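Local coordinates for cell surface protein (Faecalibacterium prausnitzii A2-165, PDB 4GT6), which is of unknown function but, as a leucine-rich-repeat cell surface protein of the BspA type, probably binds other proteins outside the cell, at residues I36-Q41 with Y49-I54; P6-Y9 with Y14-I17; A219-L224 with P245-P250. All coordinates share one frame; numbering follows the deposited sequence.

Interaction 1: residues I36-Q41 with Y49-I54; sequences ITIPAQ and YPVSKI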
ATOM      1  N   ILE A  36     -18.972   3.212 -23.461  1.00 15.11           N
ATOM      2  CA  ILE A  36     -19.561   4.461 -22.978  1.00 14.79           C
ATOM      3  C   ILE A  36     -18.874   5.660 -23.619  1.00 19.19           C
ATOM      4  O   ILE A  36     -17.650   5.693 -23.733  1.00 19.11           O
ATOM      5  CB  ILE A  36     -19.480   4.507 -21.423  1.00 17.48           C
ATOM      6  CG1 ILE A  36     -20.467   3.492 -20.780  1.00 18.30           C
ATOM      7  CG2 ILE A  36     -19.678   5.939 -20.833  1.00 18.30           C
ATOM      8  CD1 ILE A  36     -21.936   3.900 -20.836  1.00 24.47           C
ATOM      9  N   THR A  37     -19.687   6.627 -24.032  1.00 17.68           N
ATOM     10  CA  THR A  37     -19.228   7.905 -24.550  1.00 18.20           C
ATOM     11  C   THR A  37     -19.882   8.988 -23.699  1.00 21.26           C
ATOM     12  O   THR A  37     -21.087   9.237 -23.833  1.00 19.62           O
ATOM     13  CB  THR A  37     -19.557   8.073 -26.045  1.00 26.60           C
ATOM     14  OG1 THR A  37     -18.946   7.012 -26.755  1.00 26.85           O
ATOM     15  CG2 THR A  37     -19.069   9.421 -26.591  1.00 25.91           C
ATOM     16  N   ILE A  38     -19.090   9.626 -22.830  1.00 17.58           N
ATOM     17  CA  ILE A  38     -19.610  10.696 -21.979  1.00 15.36           C
ATOM     18  C   ILE A  38     -19.877  11.903 -22.879  1.00 18.02           C
ATOM     19  O   ILE A  38     -19.013  12.236 -23.679  1.00 17.55           O
ATOM     20  CB  ILE A  38     -18.613  11.031 -20.823  1.00 17.16           C
ATOM     21  CG1 ILE A  38     -18.311   9.792 -19.898  1.00 17.72           C
ATOM     22  CG2 ILE A  38     -19.075  12.280 -20.036  1.00 16.74           C
ATOM     23  CD1 ILE A  38     -19.496   9.259 -19.092  1.00 21.64           C
ATOM     24  N   PRO A  39     -21.066  12.529 -22.807  1.00 16.88           N
ATOM     25  CA  PRO A  39     -21.346  13.667 -23.702  1.00 17.02           C
ATOM     26  C   PRO A  39     -20.461  14.882 -23.387  1.00 18.94           C
ATOM     27  O   PRO A  39     -20.116  15.094 -22.230  1.00 18.24           O
ATOM     28  CB  PRO A  39     -22.829  13.971 -23.434  1.00 18.21           C
ATOM     29  CG  PRO A  39     -23.066  13.493 -22.036  1.00 22.26           C
ATOM     30  CD  PRO A  39     -22.217  12.242 -21.917  1.00 17.80           C
ATOM     31  N   ALA A  40     -20.031  15.603 -24.425  1.00 18.49           N
ATOM     32  CA  ALA A  40     -19.224  16.826 -24.292  1.00 19.02           C
ATOM     33  C   ALA A  40     -20.116  18.004 -23.895  1.00 21.62           C
ATOM     34  O   ALA A  40     -19.645  18.996 -23.318  1.00 19.94           O
ATOM     35  CB  ALA A  40     -18.510  17.127 -25.598  1.00 20.30           C
ATOM     36  N   GLN A  41     -21.388  17.919 -24.268  1.00 19.05           N
ATOM     37  CA  GLN A  41     -22.365  18.968 -23.986  1.00 18.75           C
ATOM     38  C   GLN A  41     -23.751  18.373 -23.723  1.00 22.64           C
ATOM     39  O   GLN A  41     -24.086  17.305 -24.251  1.00 22.56           O
ATOM     40  CB  GLN A  41     -22.431  20.013 -25.133  1.00 21.00           C
ATOM     41  CG  GLN A  41     -22.896  19.489 -26.492  1.00 32.43           C
ATOM     42  CD  GLN A  41     -23.099  20.582 -27.529  1.00 46.76           C
ATOM     43  OE1 GLN A  41     -22.294  21.519 -27.676  1.00 37.24           O
ATOM     44  NE2 GLN A  41     -24.190  20.480 -28.279  1.00 33.62           N
ATOM     45  N   TYR A  49     -24.712  23.340 -22.193  1.00 18.05           N
ATOM     46  CA  TYR A  49     -23.738  23.291 -21.126  1.00 17.33           C
ATOM     47  C   TYR A  49     -22.631  22.338 -21.463  1.00 18.78           C
ATOM     48  O   TYR A  49     -22.904  21.160 -21.619  1.00 17.81           O
ATOM     49  CB  TYR A  49     -24.396  22.834 -19.799  1.00 18.12           C
ATOM     50  CG  TYR A  49     -25.453  23.793 -19.308  1.00 20.07           C
ATOM     51  CD1 TYR A  49     -26.760  23.731 -19.794  1.00 22.00           C
ATOM     52  CD2 TYR A  49     -25.151  24.770 -18.369  1.00 21.37           C
ATOM     53  CE1 TYR A  49     -27.727  24.650 -19.385  1.00 21.89           C
ATOM     54  CE2 TYR A  49     -26.106  25.695 -17.954  1.00 23.25           C
ATOM     55  CZ  TYR A  49     -27.406  25.608 -18.442  1.00 27.46           C
ATOM     56  OH  TYR A  49     -28.348  26.519 -18.034  1.00 27.22           O
ATOM     57  N   PRO A  50     -21.360  22.768 -21.489  1.00 16.97           N
ATOM     58  CA  PRO A  50     -20.268  21.772 -21.592  1.00 16.04           C
ATOM     59  C   PRO A  50     -20.240  20.904 -20.333  1.00 18.36           C
ATOM     60  O   PRO A  50     -20.529  21.400 -19.237  1.00 17.10           O
ATOM     61  CB  PRO A  50     -18.991  22.645 -21.662  1.00 18.48           C
ATOM     62  CG  PRO A  50     -19.481  24.025 -21.961  1.00 24.25           C
ATOM     63  CD  PRO A  50     -20.822  24.126 -21.298  1.00 18.78           C
ATOM     64  N   VAL A  51     -19.901  19.611 -20.469  1.00 15.18           N
ATOM     65  CA  VAL A  51     -19.813  18.706 -19.314  1.00 14.68           C
ATOM     66  C   VAL A  51     -18.396  18.793 -18.721  1.00 16.97           C
ATOM     67  O   VAL A  51     -17.437  18.323 -19.335  1.00 15.85           O
ATOM     68  CB  VAL A  51     -20.206  17.268 -19.729  1.00 17.64           C
ATOM     69  CG1 VAL A  51     -19.929  16.264 -18.609  1.00 17.57           C
ATOM     70  CG2 VAL A  51     -21.679  17.220 -20.155  1.00 17.59           C
ATOM     71  N   SER A  52     -18.274  19.373 -17.520  1.00 14.30           N
ATOM     72  CA  SER A  52     -16.966  19.577 -16.869  1.00 12.67           C
ATOM     73  C   SER A  52     -16.645  18.496 -15.843  1.00 15.75           C
ATOM     74  O   SER A  52     -15.491  18.389 -15.408  1.00 15.19           O
ATOM     75  CB  SER A  52     -16.919  20.945 -16.179  1.00 15.91           C
ATOM     76  OG  SER A  52     -17.901  20.979 -15.156  1.00 16.88           O
ATOM     77  N   LYS A  53     -17.649  17.690 -15.450  1.00 13.84           N
ATOM     78  CA  LYS A  53     -17.399  16.704 -14.407  1.00 12.77           C
ATOM     79  C   LYS A  53     -18.250  15.465 -14.545  1.00 16.19           C
ATOM     80  O   LYS A  53     -19.430  15.540 -14.907  1.00 15.20           O
ATOM     81  CB  LYS A  53     -17.657  17.357 -13.012  1.00 14.65           C
ATOM     82  CG  LYS A  53     -17.536  16.388 -11.819  1.00 15.18           C
ATOM     83  CD  LYS A  53     -17.698  17.115 -10.475  1.00 17.06           C
ATOM     84  CE  LYS A  53     -17.585  16.162  -9.289  1.00 22.26           C
ATOM     85  NZ  LYS A  53     -17.898  16.916  -8.031  1.00 23.06           N
ATOM     86  N   ILE A  54     -17.629  14.311 -14.251  1.00 12.85           N
ATOM     87  CA  ILE A  54     -18.350  13.036 -14.098  1.00 12.76           C
ATOM     88  C   ILE A  54     -18.635  12.958 -12.614  1.00 16.42           C
ATOM     89  O   ILE A  54     -17.699  12.873 -11.819  1.00 14.64           O
ATOM     90  CB  ILE A  54     -17.537  11.841 -14.619  1.00 15.11           C
ATOM     91  CG1 ILE A  54     -17.270  12.000 -16.148  1.00 15.98           C
ATOM     92  CG2 ILE A  54     -18.306  10.517 -14.296  1.00 13.19           C
ATOM     93  CD1 ILE A  54     -16.157  11.097 -16.649  1.00 18.95           C
TER
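Residues 36-41 and 49-54 run roughly antiparallel and meet where Gln41 faces Pro50 as a non-hydrogen-bonded pair, then splay until the CA atoms of Ile38 and Ile54 are 8.3 Å apart. Beside that pair Val51 N donates to Ala40 O at 2.9 Å; the bond is nearly straight at the hydrogen (163°), although the donor sits above the carbonyl plane. CA-H...O contacts flank it, from Pro50 CA to Ala40 O and from Gln41 CA to Tyr49 O, both 3.3 Å. Val51 fills the widening wedge. Its CG1, anti to the backbone N (chi1 172°), reaches to 4.3 Å from Ile38 CG2, while CG2 turns to the proline ring, 4.4 Å from Pro39 CG. Val51 CB also lies 3.3 Å from Pro39 O, a buried carbonyl without a polar partner in the model. Deeper in, Ile54 CD1 meets Ile38 CG1 at 4.1 Å, the two side chains crossing obliquely. Tyr14 covers Ile38 and Pro39 from strand 14-18, and Phe59 also packs on Ile38. One backbone hydrogen bond thus pins the narrow end of the wedge, near the surface, and branched aliphatic groups in loose van der Waals contact fill its wider, buried end, where shape rather than polarity does the joining.

Interaction 2: residues P6-Y9 with Y14-I17; sequences PMAY and YQFI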
ATOM      1  N   PRO A   6     -28.550  18.349  -5.517  1.00 51.03           N
ATOM      2  CA  PRO A   6     -29.317  19.372  -6.276  1.00 50.48           C
ATOM      3  C   PRO A   6     -30.269  18.823  -7.358  1.00 52.49           C
ATOM      4  O   PRO A   6     -30.235  17.618  -7.660  1.00 51.50           O
ATOM      5  CB  PRO A   6     -28.217  20.224  -6.935  1.00 52.08           C
ATOM      6  CG  PRO A   6     -26.976  19.939  -6.166  1.00 56.77           C
ATOM      7  CD  PRO A   6     -27.096  18.510  -5.743  1.00 52.17           C
HETATM    8  N   MSE A   7     -31.120  19.714  -7.934  0.50 49.26           N
HETATM    9  CA  MSE A   7     -32.098  19.399  -8.987  0.50 49.35           C
HETATM   10  C   MSE A   7     -31.383  18.945 -10.264  0.50 48.01           C
HETATM   11  O   MSE A   7     -30.561  19.686 -10.818  0.50 46.56           O
HETATM   12  CB  MSE A   7     -33.014  20.612  -9.267  0.50 53.22           C
HETATM   13  CG  MSE A   7     -33.908  20.468 -10.514  0.50 62.13           C
HETATM   14 SE   MSE A   7     -35.334  19.126 -10.372  0.50 72.44          SE
HETATM   15  CE  MSE A   7     -35.979  19.163 -12.222  0.50 69.27           C
ATOM     16  N   ALA A   8     -31.712  17.726 -10.720  1.00 40.83           N
ATOM     17  CA  ALA A   8     -31.131  17.094 -11.904  1.00 37.40           C
ATOM     18  C   ALA A   8     -32.071  17.111 -13.103  1.00 37.44           C
ATOM     19  O   ALA A   8     -33.280  16.923 -12.966  1.00 38.47           O
ATOM     20  CB  ALA A   8     -30.724  15.661 -11.586  1.00 37.43           C
ATOM     21  N   TYR A   9     -31.491  17.280 -14.288  1.00 29.51           N
ATOM     22  CA  TYR A   9     -32.172  17.320 -15.580  1.00 28.17           C
ATOM     23  C   TYR A   9     -31.728  16.143 -16.426  1.00 28.82           C
ATOM     24  O   TYR A   9     -30.721  15.525 -16.094  1.00 25.86           O
ATOM     25  CB  TYR A   9     -31.858  18.646 -16.293  1.00 30.05           C
ATOM     26  CG  TYR A   9     -32.103  19.848 -15.412  1.00 33.32           C
ATOM     27  CD1 TYR A   9     -33.397  20.291 -15.144  1.00 36.63           C
ATOM     28  CD2 TYR A   9     -31.048  20.506 -14.792  1.00 33.99           C
ATOM     29  CE1 TYR A   9     -33.629  21.395 -14.324  1.00 38.06           C
ATOM     30  CE2 TYR A   9     -31.268  21.602 -13.960  1.00 35.48           C
ATOM     31  CZ  TYR A   9     -32.558  22.052 -13.742  1.00 44.68           C
ATOM     32  OH  TYR A   9     -32.771  23.120 -12.903  1.00 48.22           O
ATOM     33  N   TYR A  14     -28.361  10.390 -19.939  1.00 18.78           N
ATOM     34  CA  TYR A  14     -27.638  11.033 -18.861  1.00 18.24           C
ATOM     35  C   TYR A  14     -28.476  12.062 -18.124  1.00 22.24           C
ATOM     36  O   TYR A  14     -29.235  12.817 -18.730  1.00 23.89           O
ATOM     37  CB  TYR A  14     -26.377  11.725 -19.432  1.00 19.02           C
ATOM     38  CG  TYR A  14     -25.328  10.734 -19.887  1.00 19.07           C
ATOM     39  CD1 TYR A  14     -24.375  10.243 -19.001  1.00 20.44           C
ATOM     40  CD2 TYR A  14     -25.303  10.267 -21.200  1.00 19.29           C
ATOM     41  CE1 TYR A  14     -23.425   9.309 -19.407  1.00 18.75           C
ATOM     42  CE2 TYR A  14     -24.364   9.325 -21.616  1.00 20.03           C
ATOM     43  CZ  TYR A  14     -23.413   8.864 -20.716  1.00 20.15           C
ATOM     44  OH  TYR A  14     -22.488   7.929 -21.097  1.00 19.10           O
ATOM     45  N   GLN A  15     -28.325  12.085 -16.819  1.00 18.02           N
ATOM     46  CA  GLN A  15     -28.889  13.122 -15.972  1.00 17.03           C
ATOM     47  C   GLN A  15     -27.734  13.993 -15.518  1.00 19.15           C
ATOM     48  O   GLN A  15     -26.593  13.515 -15.407  1.00 16.37           O
ATOM     49  CB  GLN A  15     -29.643  12.560 -14.776  1.00 18.29           C
ATOM     50  CG  GLN A  15     -30.847  11.711 -15.186  1.00 23.12           C
ATOM     51  CD  GLN A  15     -31.606  11.193 -14.002  1.00 27.88           C
ATOM     52  OE1 GLN A  15     -31.279  11.465 -12.835  1.00 24.29           O
ATOM     53  NE2 GLN A  15     -32.647  10.413 -14.285  1.00 28.48           N
ATOM     54  N   PHE A  16     -28.027  15.247 -15.217  1.00 16.97           N
ATOM     55  CA  PHE A  16     -26.990  16.198 -14.855  1.00 16.47           C
ATOM     56  C   PHE A  16     -27.541  17.325 -14.019  1.00 21.16           C
ATOM     57  O   PHE A  16     -28.752  17.595 -14.010  1.00 21.33           O
ATOM     58  CB  PHE A  16     -26.318  16.770 -16.136  1.00 17.91           C
ATOM     59  CG  PHE A  16     -27.264  17.532 -17.047  1.00 20.63           C
ATOM     60  CD1 PHE A  16     -28.027  16.861 -18.004  1.00 22.84           C
ATOM     61  CD2 PHE A  16     -27.423  18.914 -16.918  1.00 21.48           C
ATOM     62  CE1 PHE A  16     -28.935  17.559 -18.816  1.00 24.17           C
ATOM     63  CE2 PHE A  16     -28.328  19.611 -17.738  1.00 23.92           C
ATOM     64  CZ  PHE A  16     -29.049  18.934 -18.704  1.00 22.15           C
ATOM     65  N   ILE A  17     -26.634  18.000 -13.338  1.00 17.49           N
ATOM     66  CA  ILE A  17     -26.924  19.207 -12.557  1.00 17.83           C
ATOM     67  C   ILE A  17     -26.124  20.361 -13.194  1.00 22.43           C
ATOM     68  O   ILE A  17     -25.158  20.115 -13.933  1.00 19.30           O
ATOM     69  CB  ILE A  17     -26.645  19.041 -11.043  1.00 20.61           C
ATOM     70  CG1 ILE A  17     -25.144  18.757 -10.758  1.00 19.57           C
ATOM     71  CG2 ILE A  17     -27.586  17.980 -10.428  1.00 22.37           C
ATOM     72  CD1 ILE A  17     -24.687  18.902  -9.293  1.00 28.03           C
TER
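Tyr9 and Phe16 form an antiparallel hydrogen-bonded pair: Tyr9 N gives its hydrogen to Phe16 O at 2.8 Å, almost straight (170°) and in the carbonyl plane, and Phe16 N returns a bond to Tyr9 O, also 2.8 Å but more bent. In the same pair Tyr9 CB rests over one face of the Phe16 ring, 4.0 Å from its centroid, in a CH-pi contact. Phe16 CG stands between its own backbone N and carbonyl carbon (chi1 62°), which swings the ring back across the Tyr9 backbone. The Tyr9 ring meets the Phe16 ring obliquely, planes 48° apart. Next to the pair, Ile17 CG2 lies 3.5 Å from Met7 O and touches Ala8 CB, while its CD1 meets Pro6 CG at 4.0 Å. Farther out, His44 stacks on Tyr9 and, with Val42, packs on Phe16; strand 24-29 binds the backbone of Gln15 and Ile17. With an alanine in place of Phe16, Tyr9 CB would probably lose the aromatic face beneath it, leaving a gap beside Val42 and His44. Paired backbone bonds therefore fix the register of this N-terminal hairpin, while the CH-pi contact and the aliphatic touches of Ile17 add apolar contact to it.

Interaction 3: residues A219-L224 with P245-P250; sequences AIDNVL and PAFKIP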
ATOM      1  N   ALA A 219      18.174   6.742   1.113  1.00 16.71           N
ATOM      2  CA  ALA A 219      18.433   5.358   0.746  1.00 16.65           C
ATOM      3  C   ALA A 219      19.900   5.142   1.101  1.00 21.43           C
ATOM      4  O   ALA A 219      20.773   5.839   0.574  1.00 19.61           O
ATOM      5  CB  ALA A 219      18.131   5.099  -0.732  1.00 17.45           C
ATOM      6  N   ILE A 220      20.150   4.321   2.133  1.00 17.41           N
ATOM      7  CA  ILE A 220      21.515   4.117   2.648  1.00 16.83           C
ATOM      8  C   ILE A 220      21.866   2.657   2.413  1.00 19.69           C
ATOM      9  O   ILE A 220      21.179   1.760   2.932  1.00 18.00           O
ATOM     10  CB  ILE A 220      21.584   4.503   4.147  1.00 18.86           C
ATOM     11  CG1 ILE A 220      21.143   5.953   4.395  1.00 18.79           C
ATOM     12  CG2 ILE A 220      22.981   4.247   4.680  1.00 19.29           C
ATOM     13  CD1 ILE A 220      20.956   6.325   5.886  1.00 23.93           C
ATOM     14  N   ASP A 221      22.887   2.410   1.578  1.00 19.60           N
ATOM     15  CA  ASP A 221      23.291   1.041   1.230  1.00 19.16           C
ATOM     16  C   ASP A 221      22.056   0.251   0.702  1.00 24.34           C
ATOM     17  O   ASP A 221      21.769  -0.871   1.139  1.00 24.28           O
ATOM     18  CB  ASP A 221      23.964   0.348   2.439  1.00 19.87           C
ATOM     19  CG  ASP A 221      24.426  -1.089   2.200  1.00 26.42           C
ATOM     20  OD1 ASP A 221      24.914  -1.380   1.088  1.00 24.46           O
ATOM     21  OD2 ASP A 221      24.294  -1.920   3.135  1.00 23.66           O
ATOM     22  N   ASN A 222      21.300   0.882  -0.214  1.00 20.82           N
ATOM     23  CA  ASN A 222      20.129   0.300  -0.905  1.00 19.30           C
ATOM     24  C   ASN A 222      19.013  -0.176   0.078  1.00 21.32           C
ATOM     25  O   ASN A 222      18.408  -1.221  -0.112  1.00 21.31           O
ATOM     26  CB  ASN A 222      20.572  -0.862  -1.812  1.00 18.91           C
ATOM     27  CG  ASN A 222      19.488  -1.298  -2.775  1.00 27.28           C
ATOM     28  OD1 ASN A 222      18.624  -0.520  -3.136  1.00 24.34           O
ATOM     29  ND2 ASN A 222      19.512  -2.541  -3.191  1.00 23.09           N
ATOM     30  N   VAL A 223      18.777   0.586   1.126  1.00 17.09           N
ATOM     31  CA  VAL A 223      17.731   0.298   2.106  1.00 15.95           C
ATOM     32  C   VAL A 223      17.064   1.627   2.379  1.00 18.87           C
ATOM     33  O   VAL A 223      17.765   2.634   2.496  1.00 18.62           O
ATOM     34  CB  VAL A 223      18.308  -0.364   3.400  1.00 19.73           C
ATOM     35  CG1 VAL A 223      17.226  -0.541   4.458  1.00 17.74           C
ATOM     36  CG2 VAL A 223      18.974  -1.705   3.093  1.00 19.80           C
ATOM     37  N   LEU A 224      15.713   1.657   2.466  1.00 14.38           N
ATOM     38  CA  LEU A 224      15.041   2.929   2.710  1.00 13.32           C
ATOM     39  C   LEU A 224      14.835   3.149   4.198  1.00 15.94           C
ATOM     40  O   LEU A 224      14.333   2.264   4.898  1.00 16.08           O
ATOM     41  CB  LEU A 224      13.679   2.968   1.981  1.00 12.51           C
ATOM     42  CG  LEU A 224      12.965   4.332   1.959  1.00 16.25           C
ATOM     43  CD1 LEU A 224      13.779   5.401   1.186  1.00 15.44           C
ATOM     44  CD2 LEU A 224      11.572   4.175   1.307  1.00 18.82           C
ATOM     45  N   PRO A 245      23.027 -12.781   1.289  1.00 22.59           N
ATOM     46  CA  PRO A 245      22.561 -13.729   2.314  1.00 22.40           C
ATOM     47  C   PRO A 245      22.508 -13.107   3.705  1.00 22.95           C
ATOM     48  O   PRO A 245      21.765 -13.602   4.528  1.00 22.77           O
ATOM     49  CB  PRO A 245      23.608 -14.856   2.272  1.00 24.89           C
ATOM     50  CG  PRO A 245      24.324 -14.679   0.994  1.00 30.08           C
ATOM     51  CD  PRO A 245      24.312 -13.220   0.705  1.00 24.86           C
ATOM     52  N   ALA A 246      23.310 -12.058   3.978  1.00 19.61           N
ATOM     53  CA  ALA A 246      23.339 -11.451   5.310  1.00 19.50           C
ATOM     54  C   ALA A 246      23.147  -9.942   5.254  1.00 21.79           C
ATOM     55  O   ALA A 246      23.567  -9.283   4.292  1.00 19.70           O
ATOM     56  CB  ALA A 246      24.660 -11.761   6.001  1.00 21.07           C
ATOM     57  N   PHE A 247      22.571  -9.394   6.324  1.00 17.08           N
ATOM     58  CA  PHE A 247      22.438  -7.943   6.450  1.00 16.17           C
ATOM     59  C   PHE A 247      22.612  -7.570   7.904  1.00 18.81           C
ATOM     60  O   PHE A 247      22.091  -8.254   8.772  1.00 18.31           O
ATOM     61  CB  PHE A 247      21.096  -7.414   5.895  1.00 16.62           C
ATOM     62  CG  PHE A 247      20.987  -5.898   5.979  1.00 18.05           C
ATOM     63  CD1 PHE A 247      21.812  -5.076   5.207  1.00 19.41           C
ATOM     64  CD2 PHE A 247      20.076  -5.293   6.847  1.00 18.83           C
ATOM     65  CE1 PHE A 247      21.725  -3.678   5.298  1.00 19.59           C
ATOM     66  CE2 PHE A 247      19.955  -3.895   6.900  1.00 19.79           C
ATOM     67  CZ  PHE A 247      20.796  -3.097   6.146  1.00 18.70           C
ATOM     68  N   LYS A 248      23.385  -6.523   8.172  1.00 15.57           N
ATOM     69  CA  LYS A 248      23.542  -5.990   9.519  1.00 15.17           C
ATOM     70  C   LYS A 248      22.878  -4.622   9.528  1.00 19.66           C
ATOM     71  O   LYS A 248      23.292  -3.712   8.796  1.00 17.41           O
ATOM     72  CB  LYS A 248      25.023  -5.894   9.959  1.00 17.35           C
ATOM     73  CG  LYS A 248      25.180  -5.335  11.387  1.00 19.61           C
ATOM     74  CD  LYS A 248      26.652  -5.307  11.856  1.00 20.57           C
ATOM     75  CE  LYS A 248      27.478  -4.150  11.282  1.00 18.43           C
ATOM     76  NZ  LYS A 248      28.951  -4.406  11.465  1.00 20.27           N
ATOM     77  N   ILE A 249      21.848  -4.474  10.351  1.00 15.03           N
ATOM     78  CA  ILE A 249      21.150  -3.184  10.466  1.00 13.36           C
ATOM     79  C   ILE A 249      22.139  -2.185  11.117  1.00 14.45           C
ATOM     80  O   ILE A 249      22.730  -2.496  12.151  1.00 13.58           O
ATOM     81  CB  ILE A 249      19.842  -3.341  11.274  1.00 15.74           C
ATOM     82  CG1 ILE A 249      18.841  -4.243  10.497  1.00 16.08           C
ATOM     83  CG2 ILE A 249      19.226  -1.957  11.598  1.00 16.31           C
ATOM     84  CD1 ILE A 249      17.661  -4.758  11.359  1.00 17.72           C
ATOM     85  N   PRO A 250      22.339  -0.989  10.528  1.00 13.32           N
ATOM     86  CA  PRO A 250      23.341  -0.067  11.093  1.00 13.59           C
ATOM     87  C   PRO A 250      23.015   0.438  12.482  1.00 18.11           C
ATOM     88  O   PRO A 250      21.852   0.690  12.830  1.00 15.47           O
ATOM     89  CB  PRO A 250      23.344   1.123  10.127  1.00 14.88           C
ATOM     90  CG  PRO A 250      22.746   0.608   8.854  1.00 18.75           C
ATOM     91  CD  PRO A 250      21.794  -0.493   9.244  1.00 14.24           C
TER
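A tight turn leading into strand 224-227 meets a leucine-rich-repeat strand, 246-248, through three side chains: Asp221 and Val223 on the turn and Phe247 on the strand. The turn is drawn together by its own backbone, with Ile220 N bonded to Val223 O at 2.9 Å and a weaker return bond from Val223 N to Ile220 O at 3.2 Å. Between them Asp221 and Asn222 both take positive phi angles. Phe247 bridges the separation to the turn, its ring carried outward with CG anti to the backbone N (chi1 -178°). Val223 comes from the opposite direction and puts one methyl, CG2, 3.8 Å from Phe247 CZ, at an oblique approach to the ring. Asp221 OD2 lies 3.8 Å from Phe247 CE1, at the ring edge and near its plane. Lying there, the oxygen faces the weakly positive rim instead of the pi cloud, an electrostatically reasonable but minor contact; the carboxylate and ring planes are 30° apart. No hydrogen bond joins the two segments; the backbones stay well apart, with 9.7 Å between the CA atoms of Val223 and Ile249. Arg242 holds the turn by donating to Asp221 O, and the Asn222 side chain binds the backbone of Ser208 and Ile210. Tyr238 meets the Phe247 ring and also touches Val223, and Tyr225 of strand 224-227 packs on Phe247. Leu235 of strand 233-237 adds to the cover on Val223. Phe247 thus reaches from the edge strand of the parallel sheet 246-248, 269-271 and 292-294 toward the hairpin of strands 224-227 and 233-237.

Overall arrangement
Interactions 1 and 2 lie together at the N-terminal end of the elongated chain, their centres 12 Å apart, and both reach the same mixed sheet. Tyr14 joins them: it belongs to the strand of interaction 2 and packs on Ile36, Ile38 and Pro39 of interaction 1. Interaction 3 is on the other side of the chain's centre, about 51 Å from interaction 1 between centres, and touches neither. Interactions 1 and 2 are partly buried and rely on antiparallel backbone hydrogen bonds, one in the first and two in the second. The smaller, more buried 219-224 with 245-250 contact has none across it: side chains alone join the turn before strand 224-227 to a strand of another sheet.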